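Long-range contact in PreproPTTH (Bombyx mori, PDB 5AOQ), which is a secreted neuropeptide hormone that binds the receptor tyrosine kinase Torso and probably triggers the signalling that times insect metamorphosis: residues C15-G27 with V31-C40. The protein carries 1 engineered substitution. Residues are numbered along the deposited sequence; the frame is centred on the assembly and turned at random.
Sequences CTCKYKKEIEDLG and VPRFIETRNC
Glu24 and Ile35, Glu22 and Thr37, and Lys20 and Asn39 are the hydrogen-bonded pairs that join strands 20-24 and 35-39, which run antiparallel with axes 4.5 Å apart at their closest. Each pair is closed by two backbone bonds; that from Glu24 N to Ile35 O (2.8 Å) is nearly straight at 168°.

Charge gathers on the face carrying Lys21, Glu36 and Arg38, which form a salt-bridge network. Within strand 35-39, Arg38 makes a salt bridge to Glu36 side-on, NE and NH2 both reaching Glu36 OE2, with NE 2.9 Å from it; the oxygen lies in the guanidinium plane, yet both nitrogens approach from above the carboxylate. Lys21 is extended beyond CG, with CG beside its backbone N (chi1 -78°), and this carries NZ to 3.5 Å from the same Glu36 OE2, a salt bridge across the strands. A glutamine in place of Glu36 would probably leave Lys21 and Arg38 without the negative charge they share, two like charges with Lys21 NZ 4.3 Å from Arg38 NH2.

Two apolar contacts lie nearer the turn. Ile23 CG2 meets the edge of the Phe34 ring at CD1 (3.8 Å), while Leu26 CD1 touches Ile35 CD1 at 3.7 Å. Along the opposite face from the charge cluster, Glu24 lies alongside Ile35 and points the same way, its OE1 3.7 Å from Ile35 CG2; its OE2 bonds to His90.

Phe34 stacks on His202 of Torso and Arg38 NH2 bonds to Leu58 O of the second hormone subunit, while Ile35 and Thr37 pack on strands 55-65 and 86-97 of the same chain. With Cys17 and Cys40 tied by disulfides to Cys54 and Cys96, this is a beta hairpin of the cystine-knot fold, one that also contributes to the receptor interface.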
ATOM      1  N   CYS D  15     -36.332   2.448   8.298  1.00 68.98           N
ATOM      2  CA  CYS D  15     -36.309   1.057   7.860  1.00 68.83           C
ATOM      3  C   CYS D  15     -34.885   0.516   7.814  1.00 70.05           C
ATOM      4  O   CYS D  15     -34.640  -0.640   8.158  1.00 70.89           O
ATOM      5  CB  CYS D  15     -36.950   0.922   6.479  1.00 67.55           C
ATOM      6  SG  CYS D  15     -35.805   1.249   5.119  1.00 67.61           S
ATOM      7  N   THR D  16     -33.955   1.361   7.375  1.00 71.59           N
ATOM      8  CA  THR D  16     -32.557   0.972   7.220  1.00 72.82           C
ATOM      9  C   THR D  16     -31.988   0.391   8.507  1.00 74.56           C
ATOM     10  O   THR D  16     -32.293   0.866   9.602  1.00 75.13           O
ATOM     11  CB  THR D  16     -31.683   2.169   6.787  1.00 73.07           C
ATOM     12  OG1 THR D  16     -30.316   1.754   6.690  1.00 74.41           O
ATOM     13  CG2 THR D  16     -31.793   3.314   7.789  1.00 73.65           C
ATOM     14  N   CYS D  17     -31.168  -0.646   8.373  1.00 74.42           N
ATOM     15  CA  CYS D  17     -30.545  -1.263   9.534  1.00 76.47           C
ATOM     16  C   CYS D  17     -29.359  -0.427   9.997  1.00 77.93           C
ATOM     17  O   CYS D  17     -28.588   0.080   9.183  1.00 77.79           O
ATOM     18  CB  CYS D  17     -30.095  -2.690   9.227  1.00 77.53           C
ATOM     19  SG  CYS D  17     -29.776  -3.636  10.729  1.00 80.12           S
ATOM     20  N   LYS D  18     -29.224  -0.286  11.312  1.00106.19           N
ATOM     21  CA  LYS D  18     -28.159   0.519  11.893  1.00107.97           C
ATOM     22  C   LYS D  18     -26.783  -0.022  11.525  1.00109.51           C
ATOM     23  O   LYS D  18     -26.579  -1.235  11.462  1.00110.29           O
ATOM     24  CB  LYS D  18     -28.301   0.571  13.416  1.00109.87           C
ATOM     25  CG  LYS D  18     -29.542   1.308  13.909  1.00108.82           C
ATOM     26  CD  LYS D  18     -29.505   2.801  13.589  1.00108.23           C
ATOM     27  CE  LYS D  18     -28.385   3.518  14.330  1.00110.78           C
ATOM     28  NZ  LYS D  18     -28.386   4.982  14.063  1.00110.53           N
ATOM     29  N   TYR D  19     -25.848   0.891  11.282  1.00 83.50           N
ATOM     30  CA  TYR D  19     -24.466   0.526  11.005  1.00 85.23           C
ATOM     31  C   TYR D  19     -23.536   1.385  11.856  1.00 87.49           C
ATOM     32  O   TYR D  19     -23.701   2.604  11.937  1.00 87.07           O
ATOM     33  CB  TYR D  19     -24.149   0.682   9.513  1.00 83.76           C
ATOM     34  CG  TYR D  19     -23.931   2.109   9.067  1.00 83.07           C
ATOM     35  CD1 TYR D  19     -24.983   3.014   9.026  1.00 81.40           C
ATOM     36  CD2 TYR D  19     -22.672   2.549   8.682  1.00 84.31           C
ATOM     37  CE1 TYR D  19     -24.785   4.320   8.619  1.00 81.09           C
ATOM     38  CE2 TYR D  19     -22.464   3.851   8.272  1.00 83.90           C
ATOM     39  CZ  TYR D  19     -23.524   4.732   8.243  1.00 82.35           C
ATOM     40  OH  TYR D  19     -23.321   6.030   7.834  1.00 82.25           O
ATOM     41  N   LYS D  20     -22.572   0.737  12.502  1.00 66.08           N
ATOM     42  CA  LYS D  20     -21.648   1.416  13.404  1.00 67.20           C
ATOM     43  C   LYS D  20     -20.220   1.315  12.875  1.00 67.13           C
ATOM     44  O   LYS D  20     -19.770   0.243  12.464  1.00 66.99           O
ATOM     45  CB  LYS D  20     -21.750   0.822  14.811  1.00 68.75           C
ATOM     46  CG  LYS D  20     -20.954   1.567  15.871  1.00 70.11           C
ATOM     47  CD  LYS D  20     -20.891   0.787  17.180  1.00 71.82           C
ATOM     48  CE  LYS D  20     -22.277   0.607  17.791  1.00 72.41           C
ATOM     49  NZ  LYS D  20     -22.236  -0.120  19.090  1.00 74.37           N
ATOM     50  N   LYS D  21     -19.517   2.444  12.889  1.00 48.24           N
ATOM     51  CA  LYS D  21     -18.143   2.507  12.404  1.00 48.47           C
ATOM     52  C   LYS D  21     -17.123   2.189  13.489  1.00 50.04           C
ATOM     53  O   LYS D  21     -17.314   2.515  14.662  1.00 51.05           O
ATOM     54  CB  LYS D  21     -17.851   3.891  11.823  1.00 48.24           C
ATOM     55  CG  LYS D  21     -18.416   4.103  10.431  1.00 46.88           C
ATOM     56  CD  LYS D  21     -18.084   5.484   9.902  1.00 46.98           C
ATOM     57  CE  LYS D  21     -18.669   5.711   8.517  1.00 45.84           C
ATOM     58  NZ  LYS D  21     -18.298   7.041   7.959  1.00 46.18           N
ATOM     59  N   GLU D  22     -16.036   1.548  13.075  1.00 65.16           N
ATOM     60  CA  GLU D  22     -14.941   1.190  13.965  1.00 66.80           C
ATOM     61  C   GLU D  22     -13.641   1.217  13.176  1.00 67.18           C
ATOM     62  O   GLU D  22     -13.658   1.199  11.943  1.00 66.18           O
ATOM     63  CB  GLU D  22     -15.163  -0.192  14.586  1.00 67.42           C
ATOM     64  CG  GLU D  22     -16.400  -0.289  15.464  1.00 67.50           C
ATOM     65  CD  GLU D  22     -16.530  -1.640  16.139  1.00 68.49           C
ATOM     66  OE1 GLU D  22     -15.728  -2.545  15.825  1.00 68.92           O
ATOM     67  OE2 GLU D  22     -17.434  -1.796  16.987  1.00 69.04           O
ATOM     68  N   ILE D  23     -12.519   1.252  13.888  1.00 54.06           N
ATOM     69  CA  ILE D  23     -11.210   1.312  13.252  1.00 54.87           C
ATOM     70  C   ILE D  23     -10.438   0.027  13.515  1.00 56.10           C
ATOM     71  O   ILE D  23     -10.433  -0.490  14.632  1.00 57.16           O
ATOM     72  CB  ILE D  23     -10.386   2.515  13.753  1.00 56.08           C
ATOM     73  CG1 ILE D  23     -11.154   3.817  13.499  1.00 55.04           C
ATOM     74  CG2 ILE D  23      -9.017   2.545  13.069  1.00 57.20           C
ATOM     75  CD1 ILE D  23     -10.475   5.060  14.036  1.00 56.24           C
ATOM     76  N   GLU D  24      -9.791  -0.477  12.470  1.00 69.06           N
ATOM     77  CA  GLU D  24      -8.932  -1.648  12.577  1.00 70.46           C
ATOM     78  C   GLU D  24      -7.478  -1.211  12.434  1.00 72.21           C
ATOM     79  O   GLU D  24      -7.091  -0.626  11.420  1.00 71.97           O
ATOM     80  CB  GLU D  24      -9.303  -2.682  11.516  1.00 69.47           C
ATOM     81  CG  GLU D  24      -8.689  -4.054  11.736  1.00 70.87           C
ATOM     82  CD  GLU D  24      -9.117  -5.057  10.683  1.00 69.91           C
ATOM     83  OE1 GLU D  24      -9.973  -4.710   9.841  1.00 68.08           O
ATOM     84  OE2 GLU D  24      -8.598  -6.193  10.696  1.00 71.09           O
ATOM     85  N   ASP D  25      -6.681  -1.491  13.460  1.00 80.71           N
ATOM     86  CA  ASP D  25      -5.303  -1.016  13.523  1.00 82.69           C
ATOM     87  C   ASP D  25      -4.359  -1.778  12.596  1.00 83.76           C
ATOM     88  O   ASP D  25      -3.576  -1.171  11.869  1.00 84.48           O
ATOM     89  CB  ASP D  25      -4.782  -1.108  14.958  1.00 84.61           C
ATOM     90  CG  ASP D  25      -3.503  -0.322  15.164  1.00 86.59           C
ATOM     91  OD1 ASP D  25      -2.416  -0.872  14.894  1.00 88.38           O
ATOM     92  OD2 ASP D  25      -3.584   0.850  15.593  1.00 86.52           O
ATOM     93  N   LEU D  26      -4.418  -3.107  12.651  1.00 73.36           N
ATOM     94  CA  LEU D  26      -3.560  -3.967  11.833  1.00 74.58           C
ATOM     95  C   LEU D  26      -2.075  -3.706  12.078  1.00 77.29           C
ATOM     96  O   LEU D  26      -1.226  -4.146  11.300  1.00 78.62           O
ATOM     97  CB  LEU D  26      -3.868  -3.785  10.342  1.00 73.11           C
ATOM     98  CG  LEU D  26      -5.251  -4.216   9.856  1.00 70.65           C
ATOM     99  CD1 LEU D  26      -5.439  -3.819   8.403  1.00 69.48           C
ATOM    100  CD2 LEU D  26      -5.435  -5.715  10.028  1.00 71.02           C
ATOM    101  N   GLY D  27      -1.757  -2.998  13.157  1.00 70.32           N
ATOM    102  CA  GLY D  27      -0.376  -2.695  13.480  1.00 73.02           C
ATOM    103  C   GLY D  27       0.246  -1.711  12.508  1.00 73.35           C
ATOM    104  O   GLY D  27      -0.291  -1.453  11.431  1.00 71.66           O
ATOM    105  N   VAL D  31       0.866  -1.205   5.484  1.00 71.67           N
ATOM    106  CA  VAL D  31       0.969   0.041   4.736  1.00 71.77           C
ATOM    107  C   VAL D  31      -0.310   0.849   4.948  1.00 68.96           C
ATOM    108  O   VAL D  31      -0.243   2.011   5.349  1.00 69.13           O
ATOM    109  CB  VAL D  31       1.231  -0.214   3.230  1.00 72.45           C
ATOM    110  CG1 VAL D  31       1.028   1.059   2.409  1.00 72.11           C
ATOM    111  CG2 VAL D  31       2.630  -0.765   3.031  1.00 75.78           C
ATOM    112  N   PRO D  32      -1.479   0.239   4.689  1.00 66.53           N
ATOM    113  CA  PRO D  32      -2.715   0.865   5.161  1.00 64.10           C
ATOM    114  C   PRO D  32      -2.950   0.512   6.624  1.00 63.87           C
ATOM    115  O   PRO D  32      -3.556  -0.519   6.913  1.00 62.88           O
ATOM    116  CB  PRO D  32      -3.783   0.255   4.255  1.00 62.00           C
ATOM    117  CG  PRO D  32      -3.259  -1.099   3.948  1.00 63.03           C
ATOM    118  CD  PRO D  32      -1.758  -0.956   3.870  1.00 65.99           C
ATOM    119  N   ARG D  33      -2.459   1.343   7.536  1.00 81.85           N
ATOM    120  CA  ARG D  33      -2.543   1.033   8.956  1.00 82.09           C
ATOM    121  C   ARG D  33      -3.995   1.044   9.417  1.00 79.66           C
ATOM    122  O   ARG D  33      -4.590  -0.009   9.642  1.00 78.83           O
ATOM    123  CB  ARG D  33      -1.721   2.030   9.777  1.00 83.85           C
ATOM    124  CG  ARG D  33      -1.729   1.748  11.271  1.00 84.43           C
ATOM    125  CD  ARG D  33      -0.793   2.675  12.022  1.00 86.46           C
ATOM    126  NE  ARG D  33      -0.804   2.415  13.459  1.00 87.16           N
ATOM    127  CZ  ARG D  33       0.011   2.998  14.333  1.00 89.13           C
ATOM    128  NH1 ARG D  33       0.911   3.882  13.924  1.00 90.62           N
ATOM    129  NH2 ARG D  33      -0.074   2.696  15.621  1.00 89.78           N
ATOM    130  N   PHE D  34      -4.568   2.234   9.534  1.00 75.17           N
ATOM    131  CA  PHE D  34      -5.933   2.372  10.015  1.00 73.16           C
ATOM    132  C   PHE D  34      -6.942   1.995   8.935  1.00 71.16           C
ATOM    133  O   PHE D  34      -6.958   2.590   7.857  1.00 70.76           O
ATOM    134  CB  PHE D  34      -6.186   3.804  10.484  1.00 73.02           C
ATOM    135  CG  PHE D  34      -5.232   4.272  11.542  1.00 75.02           C
ATOM    136  CD1 PHE D  34      -5.449   3.958  12.874  1.00 75.37           C
ATOM    137  CD2 PHE D  34      -4.116   5.019  11.207  1.00 76.72           C
ATOM    138  CE1 PHE D  34      -4.576   4.387  13.852  1.00 77.31           C
ATOM    139  CE2 PHE D  34      -3.237   5.450  12.182  1.00 78.67           C
ATOM    140  CZ  PHE D  34      -3.467   5.133  13.505  1.00 78.92           C
ATOM    141  N   ILE D  35      -7.777   1.003   9.234  1.00 56.69           N
ATOM    142  CA  ILE D  35      -8.817   0.556   8.311  1.00 54.83           C
ATOM    143  C   ILE D  35     -10.199   0.912   8.846  1.00 53.24           C
ATOM    144  O   ILE D  35     -10.472   0.767  10.038  1.00 53.55           O
ATOM    145  CB  ILE D  35      -8.729  -0.974   8.061  1.00 54.97           C
ATOM    146  CG1 ILE D  35      -7.863  -1.277   6.840  1.00 55.77           C
ATOM    147  CG2 ILE D  35     -10.111  -1.595   7.843  1.00 53.08           C
ATOM    148  CD1 ILE D  35      -6.515  -0.597   6.840  1.00 57.79           C
ATOM    149  N   GLU D  36     -11.064   1.375   7.949  1.00 51.74           N
ATOM    150  CA  GLU D  36     -12.435   1.727   8.298  1.00 50.34           C
ATOM    151  C   GLU D  36     -13.341   0.501   8.223  1.00 49.32           C
ATOM    152  O   GLU D  36     -13.431  -0.148   7.180  1.00 48.71           O
ATOM    153  CB  GLU D  36     -12.952   2.832   7.372  1.00 49.43           C
ATOM    154  CG  GLU D  36     -14.379   3.274   7.655  1.00 48.18           C
ATOM    155  CD  GLU D  36     -14.826   4.407   6.751  1.00 47.57           C
ATOM    156  OE1 GLU D  36     -13.960   5.041   6.113  1.00 48.33           O
ATOM    157  OE2 GLU D  36     -16.045   4.665   6.677  1.00 46.52           O
ATOM    158  N   THR D  37     -14.005   0.189   9.334  1.00 49.32           N
ATOM    159  CA  THR D  37     -14.901  -0.963   9.407  1.00 48.64           C
ATOM    160  C   THR D  37     -16.308  -0.537   9.821  1.00 47.72           C
ATOM    161  O   THR D  37     -16.494   0.044  10.888  1.00 48.34           O
ATOM    162  CB  THR D  37     -14.378  -2.015  10.409  1.00 49.99           C
ATOM    163  OG1 THR D  37     -13.052  -2.411  10.040  1.00 51.09           O
ATOM    164  CG2 THR D  37     -15.283  -3.242  10.436  1.00 49.48           C
ATOM    165  N   ARG D  38     -17.291  -0.842   8.976  1.00 46.41           N
ATOM    166  CA  ARG D  38     -18.684  -0.484   9.239  1.00 45.66           C
ATOM    167  C   ARG D  38     -19.501  -1.716   9.617  1.00 45.61           C
ATOM    168  O   ARG D  38     -20.017  -2.416   8.747  1.00 44.74           O
ATOM    169  CB  ARG D  38     -19.299   0.194   8.013  1.00 44.41           C
ATOM    170  CG  ARG D  38     -18.581   1.464   7.586  1.00 44.62           C
ATOM    171  CD  ARG D  38     -19.073   1.957   6.238  1.00 43.60           C
ATOM    172  NE  ARG D  38     -18.356   3.149   5.796  1.00 44.05           N
ATOM    173  CZ  ARG D  38     -18.512   3.721   4.606  1.00 43.59           C
ATOM    174  NH1 ARG D  38     -19.364   3.211   3.724  1.00 42.58           N
ATOM    175  NH2 ARG D  38     -17.813   4.802   4.293  1.00 44.29           N
ATOM    176  N   ASN D  39     -19.630  -1.964  10.917  1.00 59.67           N
ATOM    177  CA  ASN D  39     -20.357  -3.133  11.405  1.00 60.03           C
ATOM    178  C   ASN D  39     -21.837  -2.823  11.595  1.00 59.60           C
ATOM    179  O   ASN D  39     -22.284  -1.714  11.311  1.00 58.98           O
ATOM    180  CB  ASN D  39     -19.752  -3.625  12.721  1.00 61.77           C
ATOM    181  CG  ASN D  39     -18.275  -3.938  12.600  1.00 62.50           C
ATOM    182  OD1 ASN D  39     -17.442  -3.328  13.271  1.00 63.49           O
ATOM    183  ND2 ASN D  39     -17.941  -4.893  11.740  1.00 62.15           N
ATOM    184  N   CYS D  40     -22.590  -3.810  12.071  1.00100.06           N
ATOM    185  CA  CYS D  40     -24.011  -3.631  12.355  1.00 98.88           C
ATOM    186  C   CYS D  40     -24.227  -3.333  13.833  1.00 99.64           C
ATOM    187  O   CYS D  40     -24.438  -4.243  14.636  1.00 98.36           O
ATOM    188  CB  CYS D  40     -24.806  -4.874  11.953  1.00 96.01           C
ATOM    189  SG  CYS D  40     -24.842  -5.227  10.178  1.00 95.37           S
TER